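Local coordinates for protein histidine--tRNA ligase (Staphylococcus aureus, PDB 1QE0) that attaches L-histidine to its cognate tRNA(His) at the expense of ATP, yielding histidyl-tRNA(His), AMP and diphosphate, and works as a homodimer, at residues A[36-41]-A[102-107]; A[166-171]-A[226-231]; A[173-178]-A[219-224]; A[329-334]-A[356-361]; A[335-340]-A[383-388]. All blocks are in the same frame, centred on the assembly; numbering follows the deposited sequence.

Contact 1: residues A[36-41]-A[102-107]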
# COMPACT_ATOMS: atom_id res chain seq x y z
N LYS A 36 -8.90 9.64 1.91
CA LYS A 36 -9.28 8.23 1.80
C LYS A 36 -8.63 7.54 0.59
O LYS A 36 -8.51 8.14 -0.47
CB LYS A 36 -10.79 8.16 1.71
CG LYS A 36 -11.53 9.11 2.65
CD LYS A 36 -11.37 8.78 4.13
CE LYS A 36 -12.30 9.65 4.98
NZ LYS A 36 -12.09 9.46 6.46
N GLU A 37 -8.27 6.26 0.75
CA GLU A 37 -7.59 5.52 -0.31
C GLU A 37 -8.47 4.96 -1.40
O GLU A 37 -9.51 4.40 -1.12
CB GLU A 37 -6.78 4.36 0.25
CG GLU A 37 -5.88 3.76 -0.82
CD GLU A 37 -5.18 2.48 -0.40
OE1 GLU A 37 -5.67 1.76 0.50
OE2 GLU A 37 -4.15 2.17 -1.00
N ILE A 38 -8.04 5.10 -2.64
CA ILE A 38 -8.80 4.58 -3.75
C ILE A 38 -7.77 3.76 -4.54
O ILE A 38 -6.59 4.09 -4.54
CB ILE A 38 -9.39 5.73 -4.61
CG1 ILE A 38 -10.26 5.20 -5.75
CG2 ILE A 38 -8.28 6.61 -5.18
CD1 ILE A 38 -10.78 6.31 -6.64
N ARG A 39 -8.21 2.65 -5.12
CA ARG A 39 -7.34 1.78 -5.88
C ARG A 39 -8.00 1.55 -7.21
O ARG A 39 -9.04 0.92 -7.32
CB ARG A 39 -7.19 0.45 -5.18
CG ARG A 39 -6.95 0.57 -3.71
CD ARG A 39 -6.23 -0.64 -3.19
NE ARG A 39 -5.88 -0.45 -1.80
CZ ARG A 39 -5.54 -1.44 -1.01
NH1 ARG A 39 -5.52 -2.67 -1.50
NH2 ARG A 39 -5.29 -1.24 0.28
N THR A 40 -7.39 2.10 -8.23
CA THR A 40 -7.85 2.05 -9.61
C THR A 40 -7.19 0.83 -10.27
O THR A 40 -6.21 0.29 -9.74
CB THR A 40 -7.33 3.38 -10.23
OG1 THR A 40 -8.28 4.40 -9.95
CG2 THR A 40 -6.95 3.28 -11.71
N PRO A 41 -7.74 0.32 -11.37
CA PRO A 41 -7.15 -0.84 -12.06
C PRO A 41 -5.76 -0.51 -12.61
O PRO A 41 -5.41 0.66 -12.81
CB PRO A 41 -8.14 -1.09 -13.20
CG PRO A 41 -9.42 -0.64 -12.58
CD PRO A 41 -9.06 0.64 -11.92
N ILE A 102 -13.62 16.25 -2.14
CA ILE A 102 -13.27 14.84 -2.20
C ILE A 102 -11.75 14.78 -1.99
O ILE A 102 -10.97 15.27 -2.81
CB ILE A 102 -13.61 14.25 -3.55
CG1 ILE A 102 -15.11 14.26 -3.75
CG2 ILE A 102 -13.07 12.89 -3.63
CD1 ILE A 102 -15.83 13.96 -2.47
N LYS A 103 -11.35 14.29 -0.82
CA LYS A 103 -9.95 14.18 -0.45
C LYS A 103 -9.54 12.72 -0.58
O LYS A 103 -9.80 11.94 0.33
CB LYS A 103 -9.82 14.64 0.98
CG LYS A 103 -10.10 16.12 1.14
CD LYS A 103 -10.25 16.53 2.59
CE LYS A 103 -8.95 16.91 3.22
NZ LYS A 103 -9.26 17.57 4.52
N LEU A 104 -8.88 12.36 -1.69
CA LEU A 104 -8.48 10.98 -1.97
C LEU A 104 -6.96 10.79 -2.17
O LEU A 104 -6.28 11.70 -2.65
CB LEU A 104 -9.12 10.55 -3.29
CG LEU A 104 -10.62 10.42 -3.55
CD1 LEU A 104 -10.85 10.30 -5.07
CD2 LEU A 104 -11.21 9.24 -2.83
N TYR A 105 -6.45 9.60 -1.87
CA TYR A 105 -5.04 9.30 -2.07
C TYR A 105 -4.86 7.92 -2.65
O TYR A 105 -5.77 7.08 -2.59
CB TYR A 105 -4.23 9.43 -0.78
CG TYR A 105 -4.21 8.24 0.16
CD1 TYR A 105 -3.28 7.22 0.03
CD2 TYR A 105 -5.08 8.18 1.22
CE1 TYR A 105 -3.22 6.18 0.94
CE2 TYR A 105 -5.05 7.15 2.14
CZ TYR A 105 -4.13 6.16 2.00
OH TYR A 105 -4.13 5.17 2.96
N TYR A 106 -3.71 7.69 -3.26
CA TYR A 106 -3.43 6.39 -3.87
C TYR A 106 -1.98 6.05 -3.68
O TYR A 106 -1.22 6.87 -3.20
CB TYR A 106 -3.80 6.39 -5.34
CG TYR A 106 -3.08 7.40 -6.16
CD1 TYR A 106 -3.72 8.57 -6.57
CD2 TYR A 106 -1.75 7.21 -6.50
CE1 TYR A 106 -3.04 9.53 -7.31
CE2 TYR A 106 -1.06 8.17 -7.24
CZ TYR A 106 -1.70 9.32 -7.64
OH TYR A 106 -0.99 10.26 -8.33
N ASN A 107 -1.62 4.84 -4.04
CA ASN A 107 -0.24 4.37 -3.91
C ASN A 107 -0.14 3.03 -4.66
O ASN A 107 -0.76 2.05 -4.24
CB ASN A 107 0.08 4.16 -2.42
CG ASN A 107 1.54 3.78 -2.15
OD1 ASN A 107 2.27 3.34 -3.03
ND2 ASN A 107 1.95 3.96 -0.92
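E37 lays its CB over one face of the Y105 ring, 3.9 Å from the ring centroid and displaced toward the rim. With CG anti to the backbone N (chi1 -170°) and the chain extended beyond it, the glutamate runs on past the aromatic, its carboxylate almost parallel to the ring at 9° between planes. A glutamate suits this place because its methylenes can cover a ring while its charge travels further: OE1 takes R39 NH2 at 3.0 Å and is also salt-bridged to R20 of the second subunit. Y105 in turn ends in a hydroxyl hydrogen-bonded to D27, and its ring meets that of F127.

The backbones beneath are paired in parallel. K36 N donates to K103 O at 2.9 Å, and K36 O accepts Y105 N at 2.9 Å. I38 N then reaches Y105 O at 3.0 Å. On the face of K36 and L104, aliphatic chains take over: I38 CD1 stands 4.3 Å from L104 CD1, and both residues lean on helix 82-91 through S88 and V85. Charged ends leave the strand pair, K36 for N34, and K103 for E142 and for D360 of the second subunit.

Helix 13-33, the strand after it and P41 probably correspond to class II motif 1, the dimer-interface element, while strand 102-111 with its antiparallel partner 123-132 probably forms part of motif 2. The contact would thus join the two motifs within the catalytic sheet, beside the subunit boundary.

Contact 2: residues A[166-171]-A[226-231]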
# COMPACT_ATOMS: atom_id res chain seq x y z
N VAL A 166 0.42 30.52 -11.12
CA VAL A 166 0.22 30.86 -12.50
C VAL A 166 -1.16 31.51 -12.66
O VAL A 166 -1.77 31.46 -13.73
CB VAL A 166 0.39 29.60 -13.38
CG1 VAL A 166 1.89 29.27 -13.51
CG2 VAL A 166 -0.30 28.43 -12.73
N GLY A 167 -1.64 32.10 -11.58
CA GLY A 167 -2.93 32.78 -11.59
C GLY A 167 -4.10 31.94 -12.02
O GLY A 167 -3.99 30.75 -12.17
N ASP A 168 -5.25 32.58 -12.19
CA ASP A 168 -6.49 31.90 -12.60
C ASP A 168 -6.60 31.77 -14.10
O ASP A 168 -5.63 32.00 -14.82
CB ASP A 168 -7.71 32.68 -12.07
CG ASP A 168 -7.80 34.11 -12.61
OD1 ASP A 168 -6.84 34.57 -13.26
OD2 ASP A 168 -8.82 34.79 -12.37
N MET A 169 -7.81 31.44 -14.56
CA MET A 169 -8.12 31.30 -15.98
C MET A 169 -8.11 32.66 -16.70
O MET A 169 -7.83 32.73 -17.90
CB MET A 169 -9.51 30.66 -16.17
CG MET A 169 -9.60 29.13 -16.02
SD MET A 169 -11.15 28.45 -16.79
CE MET A 169 -10.53 26.81 -17.50
N ALA A 170 -8.46 33.72 -15.97
CA ALA A 170 -8.49 35.09 -16.48
C ALA A 170 -7.06 35.54 -16.81
O ALA A 170 -6.71 35.79 -17.96
CB ALA A 170 -9.09 36.02 -15.45
N SER A 171 -6.24 35.62 -15.77
CA SER A 171 -4.85 36.00 -15.91
C SER A 171 -4.22 35.23 -17.04
O SER A 171 -3.56 35.79 -17.88
CB SER A 171 -4.13 35.70 -14.60
OG SER A 171 -4.74 36.40 -13.53
N PHE A 226 1.17 38.42 -14.86
CA PHE A 226 -0.21 38.55 -15.30
C PHE A 226 -1.23 38.11 -14.27
O PHE A 226 -2.41 37.93 -14.59
CB PHE A 226 -0.39 37.77 -16.60
CG PHE A 226 0.28 38.41 -17.75
CD1 PHE A 226 -0.43 39.22 -18.62
CD2 PHE A 226 1.66 38.31 -17.91
CE1 PHE A 226 0.21 39.92 -19.61
CE2 PHE A 226 2.31 39.01 -18.90
CZ PHE A 226 1.58 39.83 -19.76
N LEU A 227 -0.81 37.95 -13.03
CA LEU A 227 -1.76 37.54 -12.03
C LEU A 227 -2.69 38.74 -11.90
O LEU A 227 -2.25 39.88 -12.01
CB LEU A 227 -1.09 37.25 -10.69
CG LEU A 227 0.11 36.30 -10.61
CD1 LEU A 227 -0.01 35.51 -9.33
CD2 LEU A 227 0.16 35.37 -11.81
N ASN A 228 -4.00 38.49 -11.80
CA ASN A 228 -4.92 39.61 -11.66
C ASN A 228 -4.88 40.07 -10.21
O ASN A 228 -3.86 39.93 -9.55
CB ASN A 228 -6.34 39.25 -12.15
CG ASN A 228 -6.91 38.03 -11.48
OD1 ASN A 228 -7.28 38.07 -10.31
ND2 ASN A 228 -6.95 36.94 -12.21
N GLU A 229 -5.97 40.61 -9.69
CA GLU A 229 -5.96 41.07 -8.31
C GLU A 229 -6.37 39.96 -7.35
O GLU A 229 -5.79 39.82 -6.28
CB GLU A 229 -6.87 42.30 -8.15
CG GLU A 229 -6.34 43.37 -7.19
CD GLU A 229 -5.60 44.51 -7.90
OE1 GLU A 229 -4.48 44.29 -8.42
OE2 GLU A 229 -6.15 45.64 -7.91
N GLU A 230 -7.34 39.15 -7.78
CA GLU A 230 -7.86 38.02 -7.01
C GLU A 230 -6.81 36.92 -6.90
O GLU A 230 -6.57 36.36 -5.83
CB GLU A 230 -9.10 37.43 -7.69
CG GLU A 230 -10.38 38.28 -7.64
CD GLU A 230 -11.11 38.28 -6.27
OE1 GLU A 230 -12.10 39.06 -6.16
OE2 GLU A 230 -10.73 37.54 -5.33
N SER A 231 -6.23 36.58 -8.05
CA SER A 231 -5.20 35.55 -8.14
C SER A 231 -4.01 35.91 -7.27
O SER A 231 -3.39 35.04 -6.64
CB SER A 231 -4.73 35.43 -9.59
OG SER A 231 -5.82 35.47 -10.51
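D168 OD1, which faces N228 and S231 across the contact, is gripped by two groups of one residue: S171 N donates to it at 2.8 Å, and the S171 hydroxyl donates at 2.8 Å from the opposite face of the carboxylate plane. D168 CG sits between its own backbone N and carbonyl carbon (chi1 61°), which folds the carboxylate back over the first turn of helix 169-183 as an N-cap. Aspartate fits well here, since a negative charge at a helix N-terminus is probably stabilised by the helix dipole.

The same S171 hydroxyl serves the other segment. Having given its proton to D168, OG is approached by N228 N at 2.8 Å in a weak, bent bond, so this serine links the cap to the neighbouring loop. A second weak link runs from D168 N to S231 OG, at 3.4 Å. N228 is itself a capping residue: its OD1 accepts S231 N at 2.9 Å, with a weaker bond from E230 N, while its amide lies close beside the D168 carboxylate, the two planes 56° apart.

Van der Waals contacts add to this. L227 CD2 lies 3.7 Å from G167 N, and S231 CB lies 3.8 Å from G167 CA. G167 has a positive phi of 56°, readily adopted by glycine, and without a side chain it lets these groups approach its backbone. H264 hydrogen-bonds the backbone of V166 and G167.

Two capped helix N-termini, those leading into 169-183 and 231-245, thus meet through side chains that cap one helix and touch the other, consistent with the base of the insertion domain of histidyl-tRNA synthetases.

Contact 3: residues A[173-178]-A[219-224]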
# COMPACT_ATOMS: atom_id res chain seq x y z
N LYS A 173 -5.64 33.93 -19.60
CA LYS A 173 -6.19 34.35 -20.88
C LYS A 173 -5.49 35.62 -21.34
O LYS A 173 -5.00 35.68 -22.46
CB LYS A 173 -7.70 34.55 -20.77
CG LYS A 173 -8.34 35.44 -21.84
CD LYS A 173 -8.57 36.86 -21.30
CE LYS A 173 -9.56 37.64 -22.16
NZ LYS A 173 -9.13 37.69 -23.58
N GLU A 174 -5.40 36.62 -20.46
CA GLU A 174 -4.74 37.87 -20.79
C GLU A 174 -3.22 37.73 -20.93
O GLU A 174 -2.59 38.61 -21.50
CB GLU A 174 -5.07 38.99 -19.79
CG GLU A 174 -4.59 38.74 -18.36
CD GLU A 174 -4.49 40.01 -17.51
OE1 GLU A 174 -4.92 39.98 -16.33
OE2 GLU A 174 -3.94 41.01 -18.02
N TYR A 175 -2.63 36.69 -20.35
CA TYR A 175 -1.18 36.48 -20.46
C TYR A 175 -0.90 35.77 -21.76
O TYR A 175 0.19 35.88 -22.30
CB TYR A 175 -0.62 35.63 -19.33
CG TYR A 175 0.72 34.99 -19.67
CD1 TYR A 175 0.81 33.65 -20.02
CD2 TYR A 175 1.89 35.74 -19.67
CE1 TYR A 175 2.03 33.07 -20.35
CE2 TYR A 175 3.11 35.18 -20.00
CZ TYR A 175 3.18 33.84 -20.34
OH TYR A 175 4.40 33.29 -20.67
N ASN A 176 -1.84 34.94 -22.19
CA ASN A 176 -1.67 34.22 -23.45
C ASN A 176 -1.69 35.21 -24.61
O ASN A 176 -0.87 35.13 -25.52
CB ASN A 176 -2.75 33.17 -23.63
CG ASN A 176 -2.42 31.85 -22.93
OD1 ASN A 176 -1.25 31.49 -22.78
ND2 ASN A 176 -3.45 31.11 -22.54
N GLU A 177 -2.60 36.18 -24.54
CA GLU A 177 -2.70 37.21 -25.58
C GLU A 177 -1.38 37.96 -25.71
O GLU A 177 -0.93 38.22 -26.81
CB GLU A 177 -3.85 38.16 -25.27
CG GLU A 177 -5.13 37.40 -24.96
CD GLU A 177 -6.38 38.24 -24.98
OE1 GLU A 177 -7.33 37.84 -25.70
OE2 GLU A 177 -6.44 39.27 -24.26
N ALA A 178 -0.73 38.24 -24.59
CA ALA A 178 0.55 38.93 -24.61
C ALA A 178 1.60 38.10 -25.37
O ALA A 178 2.39 38.65 -26.14
CB ALA A 178 0.99 39.23 -23.21
N THR A 219 12.83 36.77 -21.84
CA THR A 219 12.91 36.90 -23.31
C THR A 219 11.55 37.41 -23.78
O THR A 219 11.45 38.53 -24.29
CB THR A 219 13.23 35.54 -23.94
OG1 THR A 219 14.21 34.87 -23.13
CG2 THR A 219 13.78 35.74 -25.36
N ALA A 220 10.52 36.60 -23.54
CA ALA A 220 9.12 36.89 -23.87
C ALA A 220 8.42 37.04 -22.52
O ALA A 220 8.98 36.61 -21.52
CB ALA A 220 8.52 35.72 -24.63
N PRO A 221 7.18 37.56 -22.48
CA PRO A 221 6.47 37.74 -21.20
C PRO A 221 6.47 36.54 -20.26
O PRO A 221 6.60 35.40 -20.70
CB PRO A 221 5.05 38.14 -21.64
CG PRO A 221 4.90 37.50 -22.96
CD PRO A 221 6.25 37.79 -23.60
N ARG A 222 6.37 36.83 -18.97
CA ARG A 222 6.35 35.80 -17.94
C ARG A 222 4.92 35.75 -17.39
O ARG A 222 4.28 36.79 -17.18
CB ARG A 222 7.36 36.13 -16.83
CG ARG A 222 8.82 36.14 -17.30
CD ARG A 222 9.81 36.36 -16.15
NE ARG A 222 10.97 35.50 -16.33
CZ ARG A 222 11.93 35.69 -17.24
NH1 ARG A 222 12.93 34.81 -17.33
NH2 ARG A 222 11.92 36.78 -18.01
N ILE A 223 4.44 34.54 -17.13
CA ILE A 223 3.08 34.31 -16.65
C ILE A 223 2.80 35.04 -15.35
O ILE A 223 1.78 35.71 -15.20
CB ILE A 223 2.78 32.78 -16.51
CG1 ILE A 223 1.39 32.42 -17.06
CG2 ILE A 223 2.89 32.32 -15.07
CD1 ILE A 223 0.30 33.31 -16.59
N THR A 224 3.76 34.96 -14.45
CA THR A 224 3.62 35.56 -13.13
C THR A 224 3.52 37.07 -13.10
O THR A 224 3.45 37.66 -12.05
CB THR A 224 4.74 35.11 -12.23
OG1 THR A 224 5.96 35.72 -12.66
CG2 THR A 224 4.87 33.58 -12.31
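Y175 leaves helix 169-183 with CG anti to the backbone N (chi1 160°), which sends its ring out to the loop at P221 and I223. Its CB already meets I223 CD1 at 3.7 Å. One face of the ring then lies on the isoleucine: CG and CD1 are touched by CD1 and CG1 of I223, and I223 CA stands 3.5 Å from the ring centroid, only 15° off the normal, a CH-pi contact. CE2 lies against the R222–I223 peptide and is 3.9 Å from P221 CB. At the tip, OH donates to P221 O at 3.0 Å, from above the carbonyl plane. A tyrosine therefore combines an apolar ring for I223 with a hydroxyl that satisfies a loop carbonyl.

One turn on, A178 is small enough for the proline ring to approach, CB to P221 CG being 4.3 Å. F226 packs its ring edge-to-face with Y175, and L206 also touches the tyrosine, while L179 and H182 extend the helix surface under P221. The tyrosine thus joins its helix to a proline-bearing loop that passes into a 3-10 turn, consistent with the insertion between motifs 2 and 3 of histidyl-tRNA synthetases.

Contact 4: residues A[329-334]-A[356-361]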
# COMPACT_ATOMS: atom_id res chain seq x y z
N ASN A 329 13.03 -9.11 13.14
CA ASN A 329 13.75 -10.09 13.95
C ASN A 329 12.79 -11.14 14.48
O ASN A 329 11.71 -10.80 14.92
CB ASN A 329 14.35 -9.39 15.17
CG ASN A 329 15.84 -9.20 15.07
OD1 ASN A 329 16.39 -8.96 13.99
ND2 ASN A 329 16.52 -9.30 16.21
N LEU A 330 13.21 -12.40 14.49
CA LEU A 330 12.40 -13.47 15.01
C LEU A 330 12.52 -13.40 16.53
O LEU A 330 13.61 -13.18 17.05
CB LEU A 330 12.97 -14.81 14.55
CG LEU A 330 12.06 -16.00 14.31
CD1 LEU A 330 11.04 -15.66 13.24
CD2 LEU A 330 12.88 -17.17 13.83
N ASP A 331 11.43 -13.56 17.26
CA ASP A 331 11.48 -13.54 18.72
C ASP A 331 12.08 -14.78 19.36
O ASP A 331 12.78 -14.66 20.33
CB ASP A 331 10.09 -13.41 19.32
CG ASP A 331 9.69 -12.02 19.54
OD1 ASP A 331 8.93 -11.50 18.69
OD2 ASP A 331 10.11 -11.45 20.58
N LEU A 332 11.82 -15.96 18.81
CA LEU A 332 12.29 -17.18 19.42
C LEU A 332 12.58 -18.23 18.39
O LEU A 332 11.70 -18.53 17.58
CB LEU A 332 11.18 -17.76 20.28
CG LEU A 332 11.49 -18.66 21.48
CD1 LEU A 332 10.32 -19.59 21.70
CD2 LEU A 332 12.78 -19.45 21.30
N PHE A 333 13.79 -18.80 18.41
CA PHE A 333 14.08 -19.89 17.50
C PHE A 333 14.20 -21.17 18.34
O PHE A 333 14.88 -21.18 19.39
CB PHE A 333 15.31 -19.64 16.65
CG PHE A 333 15.46 -20.64 15.53
CD1 PHE A 333 14.89 -20.40 14.30
CD2 PHE A 333 16.18 -21.83 15.71
CE1 PHE A 333 15.03 -21.31 13.27
CE2 PHE A 333 16.32 -22.75 14.67
CZ PHE A 333 15.75 -22.49 13.45
N ILE A 334 13.45 -22.19 17.95
CA ILE A 334 13.41 -23.47 18.65
C ILE A 334 14.37 -24.51 18.07
O ILE A 334 14.24 -24.89 16.89
CB ILE A 334 11.98 -24.01 18.68
CG1 ILE A 334 11.08 -23.03 19.43
CG2 ILE A 334 11.91 -25.35 19.34
CD1 ILE A 334 9.62 -23.33 19.28
N GLY A 356 0.93 -14.05 18.75
CA GLY A 356 1.70 -12.88 18.37
C GLY A 356 3.18 -12.92 18.64
O GLY A 356 3.81 -11.86 18.70
N ILE A 357 3.72 -14.11 18.88
CA ILE A 357 5.15 -14.28 19.10
C ILE A 357 5.73 -14.71 17.76
O ILE A 357 5.14 -15.53 17.10
CB ILE A 357 5.46 -15.40 20.12
CG1 ILE A 357 5.18 -14.91 21.52
CG2 ILE A 357 6.92 -15.84 20.01
CD1 ILE A 357 3.99 -15.48 22.15
N LYS A 358 6.84 -14.14 17.33
CA LYS A 358 7.43 -14.55 16.06
C LYS A 358 8.38 -15.66 16.39
O LYS A 358 9.40 -15.40 17.02
CB LYS A 358 8.21 -13.43 15.40
CG LYS A 358 7.38 -12.31 14.94
CD LYS A 358 7.67 -11.09 15.73
CE LYS A 358 8.90 -10.38 15.23
NZ LYS A 358 9.23 -9.15 16.06
N ALA A 359 8.08 -16.89 15.95
CA ALA A 359 8.94 -18.02 16.27
C ALA A 359 9.20 -18.85 15.04
O ALA A 359 8.57 -18.66 14.00
CB ALA A 359 8.29 -18.87 17.36
N ASP A 360 10.21 -19.71 15.12
CA ASP A 360 10.52 -20.59 14.01
C ASP A 360 11.40 -21.66 14.53
O ASP A 360 12.04 -21.48 15.55
CB ASP A 360 11.16 -19.88 12.85
CG ASP A 360 10.70 -20.44 11.52
OD1 ASP A 360 11.22 -20.04 10.45
OD2 ASP A 360 9.81 -21.31 11.55
N LYS A 361 11.34 -22.82 13.91
CA LYS A 361 12.12 -23.96 14.33
C LYS A 361 12.99 -24.40 13.17
O LYS A 361 13.12 -23.68 12.18
CB LYS A 361 11.19 -25.08 14.80
CG LYS A 361 10.37 -25.74 13.69
CD LYS A 361 9.46 -26.86 14.20
CE LYS A 361 10.26 -28.01 14.73
NZ LYS A 361 11.10 -28.51 13.66
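The two strands of a beta-alpha-beta unit meet here: strand 332-336 runs into helix 338-353 and the chain returns as strand 359-361, parallel to the first, with an angle of 20° between the short segments. The ladder starts at K358 O, which takes L332 N at 3.1 Å and, more weakly, D331 N. D360 N then donates to L332 O, and D360 O accepts I334 N at 2.9 Å.

On the face of F333 and D360, the phenyl ring has CG anti to the backbone N (chi1 -169°), which lays it over the neighbouring strand; D360 O and K361 CA lie against one of its faces. L330 reaches the same area from the loop, with CD2 3.4 Å from D360 CB. On the face of L332, A359 offers only a methyl group, its CB 4.3 Å from L332 CB, a small neighbour for a leucine that also meets helix side chains there. Near the start, K358 bends at chi2 and chi3, bringing NZ to 3.5 Å from D331 OD1 in a long salt bridge between the two segments before the strands begin.

D360 carries a charge into this buried setting, and its OD2 is answered by R353 and by K103 of the second subunit; its OD1 meets N34 of that subunit. K361 sends its amine to D342. Helix 338-353 packs on L332 and I334 through L348, L349 and L352, and helix 413-419 covers L332 and I357 with L414 and F418. Strand 382-386 flanks 332-336 on the other side, so 359-361 is an outermost strand within this chain, where the backbone of A359 also bonds to the second subunit.

Contact 5: residues A[335-340]-A[383-388]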
# COMPACT_ATOMS: atom_id res chain seq x y z
N VAL A 335 15.35 -24.90 18.89
CA VAL A 335 16.38 -25.88 18.58
C VAL A 335 15.93 -27.15 19.27
O VAL A 335 15.73 -27.13 20.49
CB VAL A 335 17.70 -25.49 19.22
CG1 VAL A 335 18.73 -26.60 19.00
CG2 VAL A 335 18.16 -24.15 18.66
N THR A 336 15.73 -28.23 18.52
CA THR A 336 15.26 -29.52 19.07
C THR A 336 16.21 -30.70 18.89
O THR A 336 16.96 -30.77 17.90
CB THR A 336 13.93 -29.90 18.45
OG1 THR A 336 14.03 -29.78 17.02
CG2 THR A 336 12.83 -28.99 18.95
N MET A 337 16.17 -31.63 19.84
CA MET A 337 17.04 -32.80 19.81
C MET A 337 16.22 -34.06 19.67
O MET A 337 15.51 -34.45 20.59
CB MET A 337 17.87 -32.89 21.09
CG MET A 337 18.62 -31.62 21.42
SD MET A 337 19.42 -31.00 19.97
CE MET A 337 20.95 -31.84 20.11
N GLY A 338 16.29 -34.69 18.52
CA GLY A 338 15.52 -35.91 18.33
C GLY A 338 14.01 -35.73 18.13
O GLY A 338 13.45 -34.71 18.54
N ASP A 339 13.37 -36.76 17.56
CA ASP A 339 11.94 -36.77 17.23
C ASP A 339 10.94 -36.33 18.25
O ASP A 339 10.08 -35.52 17.92
CB ASP A 339 11.52 -38.14 16.72
CG ASP A 339 12.24 -38.52 15.45
OD1 ASP A 339 12.29 -37.68 14.51
OD2 ASP A 339 12.77 -39.66 15.41
N GLN A 340 11.03 -36.87 19.46
CA GLN A 340 10.09 -36.52 20.54
C GLN A 340 10.06 -35.02 20.75
O GLN A 340 9.03 -34.39 20.62
CB GLN A 340 10.46 -37.22 21.85
CG GLN A 340 9.54 -36.89 23.04
CD GLN A 340 9.90 -37.63 24.33
OE1 GLN A 340 9.20 -38.57 24.72
NE2 GLN A 340 10.95 -37.19 25.01
N THR A 383 16.63 -18.01 22.09
CA THR A 383 16.75 -19.37 21.61
C THR A 383 16.42 -20.34 22.73
O THR A 383 16.38 -19.96 23.90
CB THR A 383 18.18 -19.59 21.09
OG1 THR A 383 18.23 -19.32 19.69
CG2 THR A 383 18.67 -20.97 21.34
N ILE A 384 16.03 -21.55 22.34
CA ILE A 384 15.77 -22.63 23.29
C ILE A 384 16.14 -23.94 22.58
O ILE A 384 16.02 -24.04 21.35
CB ILE A 384 14.32 -22.70 23.80
CG1 ILE A 384 13.36 -22.95 22.68
CG2 ILE A 384 13.95 -21.48 24.58
CD1 ILE A 384 12.00 -23.24 23.20
N VAL A 385 16.69 -24.90 23.36
CA VAL A 385 17.08 -26.21 22.84
C VAL A 385 16.24 -27.22 23.59
O VAL A 385 16.46 -27.40 24.79
CB VAL A 385 18.55 -26.53 23.14
CG1 VAL A 385 18.92 -27.92 22.58
CG2 VAL A 385 19.49 -25.45 22.55
N ILE A 386 15.22 -27.77 22.94
CA ILE A 386 14.34 -28.75 23.57
C ILE A 386 14.85 -30.12 23.25
O ILE A 386 15.05 -30.46 22.08
CB ILE A 386 12.89 -28.67 23.05
CG1 ILE A 386 12.33 -27.26 23.18
CG2 ILE A 386 12.00 -29.57 23.88
CD1 ILE A 386 10.97 -27.14 22.57
N GLY A 387 15.09 -30.89 24.30
CA GLY A 387 15.58 -32.25 24.17
C GLY A 387 14.75 -33.06 25.14
O GLY A 387 13.98 -32.48 25.89
N ASP A 388 14.97 -34.36 25.22
CA ASP A 388 14.14 -35.15 26.10
C ASP A 388 14.32 -34.86 27.60
O ASP A 388 13.37 -35.00 28.36
CB ASP A 388 14.28 -36.64 25.77
CG ASP A 388 14.29 -36.93 24.24
OD1 ASP A 388 14.85 -37.99 23.86
OD2 ASP A 388 13.77 -36.11 23.43
O HOH W 1 10.95 -36.84 27.79
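V335 and V385 are one bridged pair of two parallel strands, their side chains side by side and pointing the same way. Backbone bonds come first. V335 N donates to I384 O at 2.7 Å, and M337 N to I386 O at 2.8 Å; between them I386 N also donates to V335 O, an atom whose position is less sure.

Apolar contacts occupy both faces. The isopropyl groups of the two valines touch, V335 CB to V385 CG2 at 3.8 Å, and V335 CG2 also reaches T383. M337, bent at chi2 and chi3, curls over the end of the pair so that its CG stands 3.9 Å from V385 CG1. On the other face T336 CG2 meets I386 CB at 4.1 Å, while T336 OG1 turns to D342 of the helix that follows. Beta-branched residues suit such a strand, since they fill both faces compactly. G387, with no side chain, brings its CA to 3.9 Å from M337 CB.

At the exposed end one polar link goes through a water. The extended Q340 chain (chi1 179°) carries NE2 to that water at 2.8 Å, weakly held, and the water donates to D388 O at 3.1 Å.

Around the pair, helix 338-353 packs on I386 through A341, Y344 and L348, helix 388-393 adds L391, and helix 368-377 covers V335 and T383 from the opposite face of the sheet. Strand 396-400 pairs antiparallel on the far side of 382-386.

In the fold
Contacts 4 and 5 share strand 332-336 within one sheet of the anticodon-binding domain: contact 4 joins it to an outermost strand, contact 5 to strand 382-386, and F333 O probably bonds I384 N between them. Both are buried, as is contact 1 in the catalytic sheet; these three rest on backbone ladders, and contacts 1 and 4 also border the second subunit, where K103 and D360 pair across the dimer. Contacts 2 and 3, only partly buried, both use helix 169-183, the first at its N-terminus and the second further along. There side chains make most of the contact, with capping and weak bonds in contact 2 and a packed tyrosine in contact 3.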